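Local coordinates for CRISPR-associated endoribonuclease Cas6 1 (Methanocaldococcus jannaschii DSM 2661, PDB 5YI6), which probably binds CRISPR transcripts and cuts them as an endoribonuclease, supplying the CRISPR RNAs that guide defence against viruses and other mobile elements, at residues S29-K34 and K53-S58; L119-K124 and G213-I218; Y135-I140 and L146-L151; S156-N161 and F182-L187; M194-K197 and Y201-C204. All coordinates share one frame; numbering follows the deposited sequence.

Five contacts trace a chain built of two ferredoxin-like halves, each an antiparallel sheet carrying two helices. Contact 1 lies in the first half and precedes the others; its centre is about 16 Å from contact 5. Contacts 1 and 4 are counterparts, each pairing the first helix of a half with its second strand. Contact 2 fixes the linker between the halves to helix 215-224, about 18 Å between centres from contact 4, where F182 packs on L217 and I218. Contact 3 is a hairpin inserted ahead of helix 158-174; it touches contact 4 through L136 and L151, and contact 5 through Y135 and D150. Contacts 4 and 5 share strand 182-195, their centres about 21 Å apart.

Contact 1 of 5, residues S29-K34 and K53-S58; sequences SAIYNK and KFFTFS. With PO4 (phosphate ion), chain I.
On the helix whose I31 packs against F57, the ammonium group of K34 is held by several oxygens: NZ bonds D101, the carbonyl of K103 and, at 3.0 Å, O4 of a phosphate ion probably from the crystallisation liquor. A long lysine suits a place within reach of both protein partners. Beneath lies the core of a ferredoxin-like half, where helix 23-35 covers the sheet at its edge strand 56-57. By similarity to relatives, Y32 and K53 serve catalysis, but neither joins this packing. No hydrogen bond crosses; CG1 of I31 sits over one face of the F57 ring in a CH-pi contact, 4.2 Å from the centroid and 16° off the normal. With its CG between the backbone N and the carbonyl carbon (chi1 50°), F57 carries its ring up to the helix. Isoleucine suits the position because its two arms part: CG1 takes that face, whereas CG2 lies 3.8 Å from F57 CE2 and 4.5 Å from F55 CE1, at the edge of that second ring.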
# COMPACT_ATOMS: atom_id res chain seq x y z
N SER A 29 7.53 8.48 -3.36
CA SER A 29 8.42 9.58 -3.00
C SER A 29 7.66 10.73 -2.33
O SER A 29 8.13 11.30 -1.34
CB SER A 29 9.15 10.08 -4.26
OG SER A 29 9.93 11.22 -3.97
N ALA A 30 6.49 11.08 -2.85
CA ALA A 30 5.73 12.19 -2.26
C ALA A 30 5.29 11.87 -0.84
O ALA A 30 5.37 12.72 0.06
CB ALA A 30 4.50 12.50 -3.13
N ILE A 31 4.85 10.64 -0.61
CA ILE A 31 4.40 10.26 0.74
C ILE A 31 5.59 10.27 1.70
O ILE A 31 5.50 10.80 2.82
CB ILE A 31 3.70 8.89 0.71
CG1 ILE A 31 2.35 8.97 -0.05
CG2 ILE A 31 3.55 8.32 2.14
CD1 ILE A 31 1.36 9.96 0.56
N TYR A 32 6.71 9.66 1.27
CA TYR A 32 7.92 9.71 2.10
C TYR A 32 8.27 11.16 2.46
O TYR A 32 8.57 11.48 3.62
CB TYR A 32 9.06 9.03 1.35
CG TYR A 32 10.36 9.05 2.14
CD1 TYR A 32 10.72 7.97 2.95
CD2 TYR A 32 11.19 10.16 2.12
CE1 TYR A 32 11.92 7.99 3.71
CE2 TYR A 32 12.37 10.20 2.88
CZ TYR A 32 12.72 9.10 3.66
OH TYR A 32 13.88 9.15 4.41
N ASN A 33 8.25 12.05 1.46
CA ASN A 33 8.66 13.43 1.69
C ASN A 33 7.72 14.14 2.64
O ASN A 33 8.19 14.97 3.43
CB ASN A 33 8.79 14.20 0.36
CG ASN A 33 9.96 13.68 -0.50
OD1 ASN A 33 10.81 12.94 0.00
ND2 ASN A 33 9.97 14.01 -1.79
N LYS A 34 6.41 13.83 2.62
CA LYS A 34 5.50 14.43 3.60
C LYS A 34 5.85 13.95 5.01
O LYS A 34 5.95 14.75 5.94
CB LYS A 34 4.03 14.07 3.31
CG LYS A 34 3.47 14.60 1.97
CD LYS A 34 3.55 16.13 1.94
CE LYS A 34 2.74 16.66 0.72
NZ LYS A 34 2.87 18.14 0.58
N LYS A 53 7.51 1.59 9.82
CA LYS A 53 7.29 0.93 8.53
C LYS A 53 6.05 0.05 8.48
O LYS A 53 5.81 -0.61 7.45
CB LYS A 53 8.54 0.15 8.14
CG LYS A 53 9.72 1.11 7.85
CD LYS A 53 10.87 0.39 7.17
CE LYS A 53 11.90 1.37 6.65
NZ LYS A 53 12.85 0.69 5.71
N PHE A 54 5.19 0.07 9.51
CA PHE A 54 4.01 -0.80 9.55
C PHE A 54 2.77 -0.05 9.08
O PHE A 54 1.84 0.19 9.84
CB PHE A 54 3.82 -1.36 10.96
CG PHE A 54 4.98 -2.22 11.37
CD1 PHE A 54 5.14 -3.49 10.82
CD2 PHE A 54 5.93 -1.75 12.29
CE1 PHE A 54 6.25 -4.30 11.17
CE2 PHE A 54 7.02 -2.56 12.66
CZ PHE A 54 7.17 -3.82 12.11
N PHE A 55 2.80 0.36 7.81
CA PHE A 55 1.64 0.98 7.17
C PHE A 55 1.76 0.71 5.68
O PHE A 55 2.83 0.31 5.18
CB PHE A 55 1.53 2.48 7.45
CG PHE A 55 2.57 3.35 6.78
CD1 PHE A 55 2.28 4.02 5.57
CD2 PHE A 55 3.84 3.49 7.32
CE1 PHE A 55 3.26 4.82 4.93
CE2 PHE A 55 4.82 4.29 6.71
CZ PHE A 55 4.53 4.96 5.50
N THR A 56 0.67 0.93 4.96
CA THR A 56 0.71 0.77 3.50
C THR A 56 -0.18 1.83 2.86
O THR A 56 -0.92 2.54 3.53
CB THR A 56 0.28 -0.65 3.06
OG1 THR A 56 0.46 -0.78 1.64
CG2 THR A 56 -1.23 -0.95 3.46
N PHE A 57 -0.09 1.96 1.52
CA PHE A 57 -1.02 2.81 0.82
C PHE A 57 -1.19 2.25 -0.59
O PHE A 57 -0.39 1.44 -1.08
CB PHE A 57 -0.60 4.29 0.83
CG PHE A 57 0.84 4.55 0.39
CD1 PHE A 57 1.13 4.87 -0.95
CD2 PHE A 57 1.88 4.54 1.34
CE1 PHE A 57 2.46 5.14 -1.34
CE2 PHE A 57 3.21 4.77 0.96
CZ PHE A 57 3.50 5.10 -0.39
N SER A 58 -2.26 2.70 -1.22
CA SER A 58 -2.67 2.16 -2.52
C SER A 58 -2.02 2.97 -3.65
O SER A 58 -1.36 3.98 -3.43
CB SER A 58 -4.21 2.24 -2.64
OG SER A 58 -4.62 3.59 -2.79
P PO4 I . 6.78 18.93 1.23
O1 PO4 I . 6.97 17.42 1.15
O2 PO4 I . 8.07 19.60 0.79
O3 PO4 I . 6.48 19.37 2.65
O4 PO4 I . 5.66 19.34 0.30

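Contact 2 of 5, residues L119-K124 and G213-I218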
# COMPACT_ATOMS: atom_id res chain seq x y z
N LEU A 119 -12.58 4.50 7.07
CA LEU A 119 -13.06 3.22 6.54
C LEU A 119 -12.92 2.17 7.65
O LEU A 119 -11.83 1.61 7.84
CB LEU A 119 -12.27 2.80 5.30
CG LEU A 119 -12.41 3.82 4.15
CD1 LEU A 119 -11.52 3.47 2.96
CD2 LEU A 119 -13.85 3.86 3.69
N PRO A 120 -14.01 1.84 8.33
CA PRO A 120 -13.94 0.80 9.35
C PRO A 120 -13.56 -0.54 8.73
O PRO A 120 -13.95 -0.86 7.60
CB PRO A 120 -15.37 0.76 9.91
CG PRO A 120 -15.92 2.13 9.65
CD PRO A 120 -15.32 2.54 8.32
N ILE A 121 -12.87 -1.33 9.53
CA ILE A 121 -12.39 -2.64 9.08
C ILE A 121 -13.58 -3.55 8.81
O ILE A 121 -14.58 -3.51 9.56
CB ILE A 121 -11.46 -3.24 10.13
CG1 ILE A 121 -10.82 -4.52 9.62
CG2 ILE A 121 -12.20 -3.57 11.43
CD1 ILE A 121 -9.38 -4.36 9.35
N PRO A 122 -13.56 -4.35 7.75
CA PRO A 122 -14.62 -5.34 7.55
C PRO A 122 -14.69 -6.32 8.72
O PRO A 122 -13.68 -6.68 9.32
CB PRO A 122 -14.21 -6.04 6.25
CG PRO A 122 -13.35 -5.02 5.52
CD PRO A 122 -12.61 -4.31 6.61
N LYS A 123 -15.91 -6.72 9.06
CA LYS A 123 -16.11 -7.66 10.16
C LYS A 123 -15.84 -9.09 9.74
O LYS A 123 -15.73 -9.96 10.61
CB LYS A 123 -17.54 -7.55 10.69
CG LYS A 123 -17.82 -6.28 11.49
CD LYS A 123 -19.24 -6.29 12.07
CE LYS A 123 -20.32 -5.99 11.02
NZ LYS A 123 -20.30 -4.59 10.49
N LYS A 124 -15.74 -9.36 8.44
CA LYS A 124 -15.41 -10.69 7.92
C LYS A 124 -14.66 -10.54 6.60
O LYS A 124 -14.84 -9.56 5.88
CB LYS A 124 -16.68 -11.52 7.72
CG LYS A 124 -17.62 -10.92 6.68
CD LYS A 124 -19.03 -11.51 6.73
CE LYS A 124 -19.95 -10.82 5.71
NZ LYS A 124 -21.32 -11.39 5.62
N GLY A 213 -9.05 -18.61 7.84
CA GLY A 213 -8.18 -18.78 8.99
C GLY A 213 -8.51 -17.77 10.08
O GLY A 213 -9.66 -17.36 10.24
N ASP A 214 -7.47 -17.36 10.81
CA ASP A 214 -7.67 -16.52 11.98
C ASP A 214 -7.92 -15.08 11.56
O ASP A 214 -7.08 -14.46 10.91
CB ASP A 214 -6.47 -16.62 12.92
CG ASP A 214 -6.32 -18.00 13.53
OD1 ASP A 214 -7.35 -18.55 13.97
OD2 ASP A 214 -5.20 -18.55 13.52
N TYR A 215 -9.09 -14.56 11.95
CA TYR A 215 -9.50 -13.21 11.58
C TYR A 215 -8.46 -12.17 12.01
O TYR A 215 -8.13 -11.27 11.23
CB TYR A 215 -10.85 -12.91 12.20
CG TYR A 215 -11.31 -11.48 12.01
CD1 TYR A 215 -11.91 -11.07 10.82
CD2 TYR A 215 -11.18 -10.55 13.03
CE1 TYR A 215 -12.36 -9.75 10.67
CE2 TYR A 215 -11.59 -9.24 12.87
CZ TYR A 215 -12.18 -8.85 11.69
OH TYR A 215 -12.61 -7.54 11.55
N ASP A 216 -7.93 -12.26 13.24
CA ASP A 216 -7.03 -11.21 13.71
C ASP A 216 -5.74 -11.13 12.88
O ASP A 216 -5.20 -10.04 12.66
CB ASP A 216 -6.70 -11.42 15.19
CG ASP A 216 -7.85 -11.03 16.09
OD1 ASP A 216 -8.81 -10.40 15.61
OD2 ASP A 216 -7.81 -11.39 17.28
N LEU A 217 -5.26 -12.27 12.38
CA LEU A 217 -4.07 -12.24 11.53
C LEU A 217 -4.39 -11.68 10.14
O LEU A 217 -3.61 -10.92 9.57
CB LEU A 217 -3.46 -13.63 11.43
CG LEU A 217 -2.18 -13.79 10.59
CD1 LEU A 217 -1.09 -12.80 11.03
CD2 LEU A 217 -1.66 -15.23 10.68
N ILE A 218 -5.51 -12.12 9.56
CA ILE A 218 -5.90 -11.56 8.26
C ILE A 218 -6.11 -10.05 8.36
O ILE A 218 -5.70 -9.29 7.48
CB ILE A 218 -7.17 -12.28 7.74
CG1 ILE A 218 -6.84 -13.77 7.49
CG2 ILE A 218 -7.68 -11.61 6.45
CD1 ILE A 218 -8.10 -14.64 7.23
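One short hydrogen bond carries the polar side of this surface contact: the Y215 hydroxyl, OH, donates to P122 O at 2.6 Å. The hydroxyl lies in the carbonyl plane and makes a C=O...O angle of 148°. Tyrosine suits the place because its rigid ring carries a hydroxyl as far as the loop carbonyl; a CG anti to the backbone N (chi1 174°) points it there. That ring leaves the first turn of helix 215-224, just after D214 at the N-cap position, and reaches the linker that joins strand 109-118 of one sheet to strand 127-130 of the other, between the two ferredoxin-like halves. Van der Waals contacts surround the bond. K123 O comes obliquely to the ring, 3.4 Å from Y215 CE1, and the ring of F125 meets Y215 as well. I121 flanks the hydroxyl with two branches, its CG1 and CG2 each 4.0 Å from Y215 OH, and the same isoleucine also packs on K219 and Y222 farther along the helix.

Contact 3 of 5, residues Y135-I140 and L146-L151; sequences YLKTMI and LKTYDL
The ring of Y135 meets the carboxylate of D150 obliquely, OD1 lying 3.5 Å from CE1 with the planes 66° apart, while OD2 is taken by the backbone N of R203. The second ring, Y149, is also approached obliquely, its CD1 3.9 Å from I140 CD1; its hydroxyl bonds N155. Y149 lies on the antiparallel hairpin of strands 137-142 and 145-150, and Y135 comes just before it. The hydrogen-bonded pairs are T138 with Y149 and I140 with K147. Each pair makes two backbone bonds, such as Y149 N to T138 O at 2.8 Å (167°). On the face of K137 and M139, T148 splits its branches: CG2 lies 3.6 Å from K137 CD and OG1 3.5 Å from M139 SD, so a beta-branched residue serves both neighbours. At the open end of the hairpin, L136 and L151 turn to the core beside helix 158-174. L151 N donates to L136 O at 2.7 Å, and a water accepts from L136 N at 2.9 Å and lies 2.9 Å from L151 O.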
# COMPACT_ATOMS: atom_id res chain seq x y z
N TYR A 135 4.71 -7.19 -3.26
CA TYR A 135 6.13 -7.40 -3.51
C TYR A 135 6.62 -8.46 -2.54
O TYR A 135 6.35 -8.38 -1.34
CB TYR A 135 6.88 -6.09 -3.32
CG TYR A 135 8.38 -6.19 -3.47
CD1 TYR A 135 8.95 -6.56 -4.68
CD2 TYR A 135 9.22 -5.84 -2.43
CE1 TYR A 135 10.37 -6.62 -4.83
CE2 TYR A 135 10.62 -5.90 -2.57
CZ TYR A 135 11.17 -6.28 -3.78
OH TYR A 135 12.54 -6.33 -3.94
N LEU A 136 7.36 -9.45 -3.06
CA LEU A 136 7.85 -10.51 -2.19
C LEU A 136 9.14 -11.03 -2.82
O LEU A 136 9.12 -11.40 -3.98
CB LEU A 136 6.80 -11.62 -2.08
CG LEU A 136 7.02 -12.61 -0.96
CD1 LEU A 136 6.85 -11.97 0.44
CD2 LEU A 136 6.07 -13.80 -1.18
N LYS A 137 10.23 -10.99 -2.08
CA LYS A 137 11.51 -11.30 -2.73
C LYS A 137 12.28 -12.32 -1.90
O LYS A 137 12.03 -12.52 -0.71
CB LYS A 137 12.34 -10.03 -2.94
CG LYS A 137 12.71 -9.40 -1.60
CD LYS A 137 13.68 -8.26 -1.71
CE LYS A 137 14.07 -7.81 -0.32
NZ LYS A 137 14.40 -9.00 0.51
N THR A 138 13.25 -12.96 -2.55
CA THR A 138 14.17 -13.85 -1.85
C THR A 138 15.52 -13.74 -2.53
O THR A 138 15.60 -13.39 -3.71
CB THR A 138 13.63 -15.31 -1.80
OG1 THR A 138 14.47 -16.12 -0.98
CG2 THR A 138 13.53 -15.93 -3.17
N MET A 139 16.60 -13.97 -1.80
CA MET A 139 17.93 -13.81 -2.38
C MET A 139 18.40 -15.15 -2.92
O MET A 139 18.14 -16.20 -2.33
CB MET A 139 18.91 -13.26 -1.33
CG MET A 139 18.41 -11.99 -0.62
SD MET A 139 18.15 -10.67 -1.83
CE MET A 139 19.88 -10.43 -2.33
N ILE A 140 19.05 -15.14 -4.08
CA ILE A 140 19.51 -16.38 -4.70
C ILE A 140 20.92 -16.20 -5.23
O ILE A 140 21.27 -15.14 -5.77
CB ILE A 140 18.59 -16.84 -5.84
CG1 ILE A 140 18.49 -15.71 -6.86
CG2 ILE A 140 17.26 -17.27 -5.29
CD1 ILE A 140 17.61 -16.03 -7.95
N LEU A 146 25.18 -12.89 -5.75
CA LEU A 146 23.89 -12.91 -5.07
C LEU A 146 22.94 -11.88 -5.70
O LEU A 146 23.31 -10.72 -5.88
CB LEU A 146 24.07 -12.61 -3.59
CG LEU A 146 22.86 -12.86 -2.69
CD1 LEU A 146 22.56 -14.35 -2.56
CD2 LEU A 146 23.10 -12.22 -1.33
N LYS A 147 21.73 -12.32 -6.05
CA LYS A 147 20.77 -11.44 -6.70
C LYS A 147 19.41 -11.55 -6.01
O LYS A 147 19.13 -12.50 -5.27
CB LYS A 147 20.61 -11.79 -8.20
CG LYS A 147 21.92 -11.77 -9.02
CD LYS A 147 22.58 -10.40 -8.99
CE LYS A 147 23.87 -10.38 -9.82
NZ LYS A 147 24.60 -9.09 -9.69
N THR A 148 18.55 -10.57 -6.29
CA THR A 148 17.20 -10.57 -5.73
C THR A 148 16.23 -11.20 -6.73
O THR A 148 16.14 -10.76 -7.88
CB THR A 148 16.75 -9.13 -5.42
OG1 THR A 148 17.69 -8.51 -4.53
CG2 THR A 148 15.39 -9.17 -4.75
N TYR A 149 15.48 -12.22 -6.28
CA TYR A 149 14.46 -12.87 -7.09
C TYR A 149 13.10 -12.40 -6.58
O TYR A 149 12.84 -12.44 -5.37
CB TYR A 149 14.54 -14.41 -6.97
CG TYR A 149 13.59 -15.11 -7.89
CD1 TYR A 149 13.96 -15.40 -9.20
CD2 TYR A 149 12.31 -15.44 -7.49
CE1 TYR A 149 13.09 -16.02 -10.06
CE2 TYR A 149 11.43 -16.05 -8.35
CZ TYR A 149 11.82 -16.34 -9.64
OH TYR A 149 10.93 -16.94 -10.51
N ASP A 150 12.23 -11.99 -7.49
CA ASP A 150 10.89 -11.52 -7.13
C ASP A 150 9.90 -12.68 -7.23
O ASP A 150 9.64 -13.19 -8.32
CB ASP A 150 10.47 -10.38 -8.05
CG ASP A 150 11.37 -9.17 -7.92
OD1 ASP A 150 11.99 -9.00 -6.86
OD2 ASP A 150 11.47 -8.41 -8.90
N LEU A 151 9.36 -13.11 -6.08
CA LEU A 151 8.39 -14.19 -6.07
C LEU A 151 7.02 -13.71 -6.54
O LEU A 151 6.55 -12.63 -6.13
CB LEU A 151 8.25 -14.76 -4.66
CG LEU A 151 9.54 -15.41 -4.14
CD1 LEU A 151 9.41 -15.73 -2.66
CD2 LEU A 151 9.83 -16.67 -4.98
O HOH W 1 7.21 -9.84 -5.98

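Contact 4 of 5, residues S156-N161 and F182-L187. With PO4 (phosphate ion), chain F.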
# COMPACT_ATOMS: atom_id res chain seq x y z
N SER A 156 6.83 -21.68 -6.44
CA SER A 156 6.48 -22.60 -5.37
C SER A 156 6.71 -21.99 -3.99
O SER A 156 5.99 -22.32 -3.03
CB SER A 156 7.30 -23.90 -5.51
OG SER A 156 8.68 -23.60 -5.41
N LYS A 157 7.68 -21.09 -3.85
CA LYS A 157 7.96 -20.49 -2.55
C LYS A 157 7.00 -19.36 -2.18
O LYS A 157 6.98 -18.96 -1.01
CB LYS A 157 9.38 -19.94 -2.52
CG LYS A 157 10.48 -21.04 -2.57
CD LYS A 157 11.83 -20.40 -2.31
CE LYS A 157 12.98 -21.41 -2.15
NZ LYS A 157 13.35 -22.09 -3.42
N PHE A 158 6.20 -18.88 -3.12
CA PHE A 158 5.39 -17.69 -2.85
C PHE A 158 4.48 -17.90 -1.65
O PHE A 158 4.39 -17.04 -0.76
CB PHE A 158 4.55 -17.33 -4.08
CG PHE A 158 3.66 -16.14 -3.89
CD1 PHE A 158 4.13 -14.85 -4.15
CD2 PHE A 158 2.34 -16.32 -3.48
CE1 PHE A 158 3.29 -13.74 -4.03
CE2 PHE A 158 1.50 -15.22 -3.31
CZ PHE A 158 1.97 -13.92 -3.59
N TYR A 159 3.79 -19.05 -1.61
CA TYR A 159 2.73 -19.27 -0.64
C TYR A 159 3.23 -19.14 0.79
O TYR A 159 2.72 -18.33 1.59
CB TYR A 159 2.09 -20.65 -0.90
CG TYR A 159 0.82 -20.87 -0.15
CD1 TYR A 159 -0.41 -20.45 -0.68
CD2 TYR A 159 0.82 -21.50 1.09
CE1 TYR A 159 -1.58 -20.63 0.02
CE2 TYR A 159 -0.36 -21.69 1.80
CZ TYR A 159 -1.56 -21.23 1.25
OH TYR A 159 -2.73 -21.41 1.91
N GLU A 160 4.23 -19.96 1.15
CA GLU A 160 4.70 -19.91 2.53
C GLU A 160 5.46 -18.63 2.81
O GLU A 160 5.44 -18.15 3.94
CB GLU A 160 5.56 -21.14 2.85
CG GLU A 160 4.71 -22.43 2.99
CD GLU A 160 3.63 -22.32 4.08
OE1 GLU A 160 3.91 -21.76 5.16
OE2 GLU A 160 2.50 -22.80 3.86
N ASN A 161 6.15 -18.08 1.82
CA ASN A 161 6.88 -16.84 2.07
C ASN A 161 5.93 -15.68 2.35
O ASN A 161 6.22 -14.84 3.21
CB ASN A 161 7.82 -16.53 0.92
CG ASN A 161 9.13 -17.31 1.05
OD1 ASN A 161 9.12 -18.45 1.50
ND2 ASN A 161 10.23 -16.70 0.67
N PHE A 182 -3.30 -18.43 8.71
CA PHE A 182 -4.32 -18.24 7.70
C PHE A 182 -3.88 -19.01 6.46
O PHE A 182 -2.75 -19.49 6.37
CB PHE A 182 -4.55 -16.74 7.40
CG PHE A 182 -3.50 -16.13 6.50
CD1 PHE A 182 -3.79 -15.84 5.17
CD2 PHE A 182 -2.23 -15.79 6.99
CE1 PHE A 182 -2.84 -15.26 4.34
CE2 PHE A 182 -1.29 -15.18 6.16
CZ PHE A 182 -1.59 -14.93 4.84
N GLU A 183 -4.82 -19.15 5.52
CA GLU A 183 -4.57 -19.78 4.23
C GLU A 183 -5.26 -18.95 3.16
O GLU A 183 -6.08 -18.08 3.46
CB GLU A 183 -5.08 -21.23 4.19
CG GLU A 183 -4.64 -22.08 5.39
CD GLU A 183 -3.16 -22.48 5.36
OE1 GLU A 183 -2.48 -22.26 4.32
OE2 GLU A 183 -2.69 -23.06 6.36
N PHE A 184 -4.90 -19.22 1.91
CA PHE A 184 -5.51 -18.46 0.83
C PHE A 184 -5.49 -19.24 -0.46
O PHE A 184 -4.76 -20.22 -0.63
CB PHE A 184 -4.83 -17.08 0.66
CG PHE A 184 -3.39 -17.13 0.22
CD1 PHE A 184 -3.05 -16.94 -1.11
CD2 PHE A 184 -2.37 -17.25 1.16
CE1 PHE A 184 -1.69 -16.93 -1.50
CE2 PHE A 184 -1.03 -17.23 0.79
CZ PHE A 184 -0.67 -17.06 -0.55
N GLU A 185 -6.31 -18.78 -1.40
CA GLU A 185 -6.35 -19.35 -2.73
C GLU A 185 -6.33 -18.19 -3.71
O GLU A 185 -7.19 -17.31 -3.66
CB GLU A 185 -7.59 -20.22 -2.94
CG GLU A 185 -7.66 -20.75 -4.36
CD GLU A 185 -8.96 -21.50 -4.65
OE1 GLU A 185 -9.76 -21.71 -3.70
OE2 GLU A 185 -9.16 -21.88 -5.82
N VAL A 186 -5.34 -18.21 -4.60
CA VAL A 186 -5.21 -17.17 -5.61
C VAL A 186 -6.24 -17.43 -6.70
O VAL A 186 -6.25 -18.51 -7.31
CB VAL A 186 -3.78 -17.15 -6.19
CG1 VAL A 186 -3.64 -16.06 -7.29
CG2 VAL A 186 -2.78 -16.94 -5.09
N LEU A 187 -7.10 -16.46 -6.94
CA LEU A 187 -8.09 -16.59 -8.00
C LEU A 187 -7.57 -16.03 -9.31
O LEU A 187 -7.93 -16.54 -10.38
CB LEU A 187 -9.38 -15.86 -7.63
CG LEU A 187 -9.97 -16.30 -6.30
CD1 LEU A 187 -11.22 -15.54 -6.03
CD2 LEU A 187 -10.24 -17.82 -6.31
P PO4 F . 9.58 -22.55 -8.92
O1 PO4 F . 10.30 -23.61 -8.10
O2 PO4 F . 9.85 -21.22 -8.26
O3 PO4 F . 8.08 -22.84 -8.94
O4 PO4 F . 10.11 -22.51 -10.33
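Here the start of helix 158-174 lies against strand 182-195, the outermost strand of the four-stranded antiparallel sheet. Y159 does most of the joining, because a tyrosine offers both a flat face and a polar end. A chi1 of -169° swings its ring away from the backbone N and lays it along the strand in an offset stack with F184: the centroids are 4.4 Å apart, the planes at 20°, and CE1 of Y159 stands over the centre of the F184 ring. The hydroxyl then works in two ways. OH donates to E183 OE1 at 2.6 Å, meeting the anti lone pair of OE1, with carboxylate and ring nearly coplanar, and it accepts the backbone N-H of F184 at 3.1 Å (163°). These two bonds fix where the ring ends. E183 OE1 also pairs with K163 of the same helix, and that positive charge would favour the ionised carboxylate. F158 crosses F184 at about a right angle, its CE2 4.0 Å from F184 CZ, so F184 meets a second aromatic neighbour. Just ahead of the helix, S156 binds a phosphate ion, probably from the crystallisation liquor: the backbone N donates to O3 at 3.0 Å and OG to O1. A first helix laid on the second strand of an antiparallel sheet, here through aromatic residues, is typical of the beta-alpha-beta-beta-alpha-beta ferredoxin-like half.

Contact 5 of 5, residues M194-K197 and Y201-C204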
# COMPACT_ATOMS: atom_id res chain seq x y z
N MET A 194 7.46 -2.59 -11.50
CA MET A 194 7.35 -1.43 -10.63
C MET A 194 8.74 -0.93 -10.31
O MET A 194 9.59 -1.72 -9.88
CB MET A 194 6.61 -1.74 -9.31
CG MET A 194 5.27 -2.48 -9.47
SD MET A 194 4.00 -1.36 -10.08
CE MET A 194 3.67 -0.27 -8.68
N ARG A 195 8.98 0.36 -10.53
CA ARG A 195 10.24 0.97 -10.14
C ARG A 195 10.30 1.14 -8.62
O ARG A 195 9.34 1.62 -8.00
CB ARG A 195 10.39 2.33 -10.82
CG ARG A 195 11.73 2.98 -10.65
CD ARG A 195 11.77 4.27 -11.46
NE ARG A 195 13.04 4.96 -11.24
CZ ARG A 195 13.33 6.16 -11.73
NH1 ARG A 195 12.44 6.82 -12.46
NH2 ARG A 195 14.52 6.70 -11.49
N ILE A 196 11.41 0.74 -8.00
CA ILE A 196 11.55 0.87 -6.55
C ILE A 196 12.76 1.67 -6.14
O ILE A 196 12.85 2.08 -4.98
CB ILE A 196 11.55 -0.49 -5.84
CG1 ILE A 196 12.53 -1.46 -6.51
CG2 ILE A 196 10.14 -1.06 -5.82
CD1 ILE A 196 12.58 -2.83 -5.85
N LYS A 197 13.69 1.94 -7.05
CA LYS A 197 14.88 2.73 -6.77
C LYS A 197 15.24 3.40 -8.08
O LYS A 197 14.65 3.10 -9.12
CB LYS A 197 16.05 1.89 -6.22
CG LYS A 197 15.86 1.48 -4.77
CD LYS A 197 15.58 2.71 -3.89
CE LYS A 197 15.52 2.35 -2.40
NZ LYS A 197 15.01 3.49 -1.57
N TYR A 201 13.98 -2.08 -10.96
CA TYR A 201 12.60 -2.43 -11.24
C TYR A 201 12.35 -3.85 -10.72
O TYR A 201 13.19 -4.73 -10.86
CB TYR A 201 12.31 -2.34 -12.72
CG TYR A 201 12.42 -0.91 -13.23
CD1 TYR A 201 11.28 -0.15 -13.51
CD2 TYR A 201 13.68 -0.31 -13.36
CE1 TYR A 201 11.41 1.18 -13.96
CE2 TYR A 201 13.81 0.99 -13.79
CZ TYR A 201 12.68 1.74 -14.09
OH TYR A 201 12.84 3.04 -14.53
N CYS A 202 11.19 -4.06 -10.12
CA CYS A 202 10.85 -5.36 -9.61
C CYS A 202 9.57 -5.84 -10.27
O CYS A 202 8.85 -5.08 -10.91
CB CYS A 202 10.72 -5.32 -8.08
SG CYS A 202 9.39 -4.23 -7.50
N ARG A 203 9.29 -7.13 -10.11
CA ARG A 203 8.02 -7.72 -10.54
C ARG A 203 7.17 -7.94 -9.30
O ARG A 203 7.63 -8.59 -8.35
CB ARG A 203 8.25 -9.03 -11.29
CG ARG A 203 9.05 -8.82 -12.55
CD ARG A 203 9.45 -10.14 -13.23
NE ARG A 203 8.31 -10.82 -13.83
CZ ARG A 203 7.70 -10.42 -14.95
NH1 ARG A 203 6.67 -11.10 -15.44
NH2 ARG A 203 8.11 -9.32 -15.57
N CYS A 204 5.95 -7.38 -9.29
CA CYS A 204 5.02 -7.44 -8.18
C CYS A 204 3.74 -8.11 -8.68
O CYS A 204 3.55 -8.29 -9.89
CB CYS A 204 4.71 -6.01 -7.66
SG CYS A 204 6.15 -5.28 -6.89
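M194 and C202 are the buried, tightly bonded part of this beta hairpin, an antiparallel hydrogen-bonded pair near the turn between strands 182-195 and 201-213. C202 N donates to M194 O at 2.8 Å (170°), and M194 N returns a bond to C202 O. On the face of these two residues, two cysteines fit closely beside I196 and M194: C202 SG lies 3.7 Å from I196 CG2, and C204 SG 3.9 Å from M194 CG, with Y135 and F234 closing over the cysteines. Cysteine is compact and apolar enough to be buried there. The other face is the more exposed. There the extended arm of R195 lies over one face of the Y201 ring, its CG 4.0 Å from the centroid and 24° off the normal, and the aliphatic part of arginine suits this CH-pi role. Farther out, the guanidinium makes a cation-pi contact with Y25. I196 and K197 form a classic beta bulge, and the R195 side chain spans it: NE donates to K197 O at 3.2 Å, from above the carbonyl plane.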